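3-keto-5-aminohexanoate cleavage protein (Archaeoglobus fulgidus, PDB 3LOT) binds zinc and probably cleaves 3-keto-5-aminohexanoate, as a TIM-barrel member of the beta-keto acid cleavage enzymes. Local coordinates at residues V85-G90 / I111-M116. Numbering follows the deposited sequence.
Sequences VTTGGG and IATFNM
Val85 and Ala112 pair in parallel strands: Val85 N donates to Ile111 O, and Val85 O accepts from Thr113 N (2.9 Å). Thr86 is still extended and its backbone bonds to Ile51, but from Thr87 the chain turns away from strand 111-115, and threonine hydroxyls carry on the pairing. Thr87 OG1 sits between its backbone N and carbonyl carbon (chi1 70°), above the carbonyl plane of Thr113, and donates to Thr113 O at 2.6 Å. Thr113 OG1 packs 3.3 Å from Thr86 CA and accepts a weak bond from Thr87 N. Thr86 OG1, anti to its own nitrogen (chi1 -170°), accepts from Gly88 N, an ST turn, and from Gly89 N, which extends it to an ST motif. Replacing Thr86 with valine would probably leave both glycine amides without their acceptor and let the turn loosen beside the zinc site. Toward Gly88 and Asn115 the backbones draw apart, CA to CA 6.5 Å, and a water bridges Thr87 OG1 and Asn115 ND2; the amide nitrogen still comes within 3.3 Å of Gly88 CA, where a side chain would collide. Thr86, Thr113 and Asn115 also bond an unidentified ligand, consistent with a pocket at the C-terminal ends of the barrel strands. Strand 48-54, carrying His50 and His52, which bind the zinc with Glu262, flanks Thr86 and Thr113; strand 170-175 continues the sheet beyond 111-115, and helices 103-107 and 154-166 cover Thr87 and Ala112.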
ATOM      1  N   VAL D  85       3.206 -24.312 -23.000  0.50 14.06           N
ATOM      2  CA  VAL D  85       2.216 -25.365 -22.769  0.50 14.00           C
ATOM      3  C   VAL D  85       1.679 -25.346 -21.319  0.50 13.58           C
ATOM      4  O   VAL D  85       2.428 -25.124 -20.376  0.50 12.76           O
ATOM      5  CB  VAL D  85       2.867 -26.724 -23.063  0.50 14.24           C
ATOM      6  CG1 VAL D  85       1.866 -27.836 -22.945  0.50 14.24           C
ATOM      7  CG2 VAL D  85       3.485 -26.680 -24.446  0.50 14.28           C
ATOM      8  N   THR D  86       0.387 -25.590 -21.142  1.00 13.40           N
ATOM      9  CA  THR D  86      -0.165 -25.678 -19.807  1.00 13.89           C
ATOM     10  C   THR D  86       0.151 -27.035 -19.181  1.00 14.46           C
ATOM     11  O   THR D  86       0.218 -28.067 -19.844  1.00 15.13           O
ATOM     12  CB  THR D  86      -1.663 -25.493 -19.809  1.00 13.93           C
ATOM     13  OG1 THR D  86      -2.117 -25.367 -18.460  1.00 13.28           O
ATOM     14  CG2 THR D  86      -2.346 -26.713 -20.477  1.00 10.91           C
ATOM     15  N   THR D  87       0.409 -27.001 -17.889  1.00 16.61           N
ATOM     16  CA  THR D  87       0.313 -28.173 -17.040  1.00 18.36           C
ATOM     17  C   THR D  87      -0.792 -27.953 -16.013  1.00 20.26           C
ATOM     18  O   THR D  87      -0.952 -28.778 -15.120  1.00 21.22           O
ATOM     19  CB  THR D  87       1.641 -28.487 -16.274  1.00 18.70           C
ATOM     20  OG1 THR D  87       1.882 -27.498 -15.270  1.00 20.45           O
ATOM     21  CG2 THR D  87       2.812 -28.532 -17.210  1.00 17.21           C
ATOM     22  N   GLY D  88      -1.533 -26.846 -16.135  1.00 20.82           N
ATOM     23  CA  GLY D  88      -2.686 -26.547 -15.258  1.00 21.85           C
ATOM     24  C   GLY D  88      -4.001 -27.071 -15.835  1.00 21.50           C
ATOM     25  O   GLY D  88      -4.896 -27.500 -15.094  1.00 22.77           O
ATOM     26  N   GLY D  89      -4.115 -27.039 -17.170  1.00 22.11           N
ATOM     27  CA  GLY D  89      -5.232 -27.635 -17.896  1.00 21.06           C
ATOM     28  C   GLY D  89      -5.622 -29.023 -17.415  1.00 21.25           C
ATOM     29  O   GLY D  89      -4.811 -29.922 -17.416  1.00 19.97           O
ATOM     30  N   GLY D  90      -6.893 -29.194 -17.022  1.00 21.67           N
ATOM     31  CA  GLY D  90      -7.362 -30.438 -16.372  1.00 21.93           C
ATOM     32  C   GLY D  90      -7.559 -30.319 -14.854  1.00 22.39           C
ATOM     33  O   GLY D  90      -8.252 -31.158 -14.220  1.00 22.05           O
ATOM     34  N   ILE D 111       8.956 -23.531 -22.501  1.00 11.85           N
ATOM     35  CA  ILE D 111       8.372 -22.938 -21.304  1.00 11.97           C
ATOM     36  C   ILE D 111       7.000 -23.617 -21.120  1.00 12.72           C
ATOM     37  O   ILE D 111       6.349 -24.038 -22.105  1.00 12.36           O
ATOM     38  CB  ILE D 111       8.317 -21.382 -21.464  1.00 12.58           C
ATOM     39  CG1 ILE D 111       7.750 -20.687 -20.217  1.00 11.06           C
ATOM     40  CG2 ILE D 111       7.518 -20.958 -22.757  1.00 10.91           C
ATOM     41  CD1 ILE D 111       8.163 -19.269 -20.117  1.00 11.54           C
ATOM     42  N   ALA D 112       6.598 -23.803 -19.876  1.00 12.66           N
ATOM     43  CA  ALA D 112       5.290 -24.364 -19.566  1.00 13.18           C
ATOM     44  C   ALA D 112       4.780 -23.818 -18.233  1.00 15.05           C
ATOM     45  O   ALA D 112       5.569 -23.336 -17.418  1.00 14.05           O
ATOM     46  CB  ALA D 112       5.309 -25.845 -19.545  1.00 12.50           C
ATOM     47  N   THR D 113       3.469 -23.854 -18.024  1.00 15.28           N
ATOM     48  CA  THR D 113       2.953 -23.192 -16.841  1.00 17.72           C
ATOM     49  C   THR D 113       3.139 -24.119 -15.636  1.00 19.24           C
ATOM     50  O   THR D 113       3.193 -25.332 -15.790  1.00 20.64           O
ATOM     51  CB  THR D 113       1.503 -22.662 -17.008  1.00 17.34           C
ATOM     52  OG1 THR D 113       0.578 -23.713 -17.245  1.00 17.83           O
ATOM     53  CG2 THR D 113       1.453 -21.717 -18.162  1.00 19.98           C
ATOM     54  N   PHE D 114       3.234 -23.500 -14.460  1.00 19.98           N
ATOM     55  CA  PHE D 114       3.660 -24.110 -13.208  1.00 20.94           C
ATOM     56  C   PHE D 114       2.872 -23.361 -12.130  1.00 21.57           C
ATOM     57  O   PHE D 114       3.342 -22.350 -11.639  1.00 21.86           O
ATOM     58  CB  PHE D 114       5.173 -23.848 -13.038  1.00 20.90           C
ATOM     59  CG  PHE D 114       5.867 -24.724 -12.037  1.00 18.95           C
ATOM     60  CD1 PHE D 114       5.579 -24.625 -10.703  1.00 18.16           C
ATOM     61  CD2 PHE D 114       6.845 -25.599 -12.452  1.00 18.22           C
ATOM     62  CE1 PHE D 114       6.261 -25.392  -9.777  1.00 22.97           C
ATOM     63  CE2 PHE D 114       7.560 -26.376 -11.555  1.00 20.31           C
ATOM     64  CZ  PHE D 114       7.285 -26.285 -10.189  1.00 19.42           C
ATOM     65  N   ASN D 115       1.673 -23.864 -11.822  1.00 20.62           N
ATOM     66  CA  ASN D 115       0.748 -23.302 -10.816  1.00 20.77           C
ATOM     67  C   ASN D 115       1.174 -23.482  -9.336  1.00 19.24           C
ATOM     68  O   ASN D 115       1.522 -24.593  -8.891  1.00 20.56           O
ATOM     69  CB  ASN D 115      -0.581 -23.917 -11.061  1.00 19.96           C
ATOM     70  CG  ASN D 115      -1.088 -23.572 -12.438  1.00 24.06           C
ATOM     71  OD1 ASN D 115      -1.621 -22.464 -12.642  1.00 28.85           O
ATOM     72  ND2 ASN D 115      -0.909 -24.502 -13.414  1.00 24.69           N
HETATM   73  N   MSE D 116       1.177 -22.384  -8.595  1.00 16.59           N
HETATM   74  CA  MSE D 116       1.941 -22.331  -7.325  1.00 14.53           C
HETATM   75  C   MSE D 116       1.161 -22.514  -6.029  1.00 13.81           C
HETATM   76  O   MSE D 116       1.681 -22.195  -4.957  1.00 13.97           O
HETATM   77  CB  MSE D 116       2.695 -21.008  -7.275  1.00 14.09           C
HETATM   78  CG  MSE D 116       3.792 -20.928  -8.227  1.00 12.17           C
HETATM   79 SE   MSE D 116       5.195 -22.193  -7.787  0.75 11.15          SE
HETATM   80  CE  MSE D 116       5.397 -21.896  -5.925  1.00 15.33           C
TER
HETATM   81  O   HOH W   1       1.009 -26.707 -12.912  1.00 29.35           O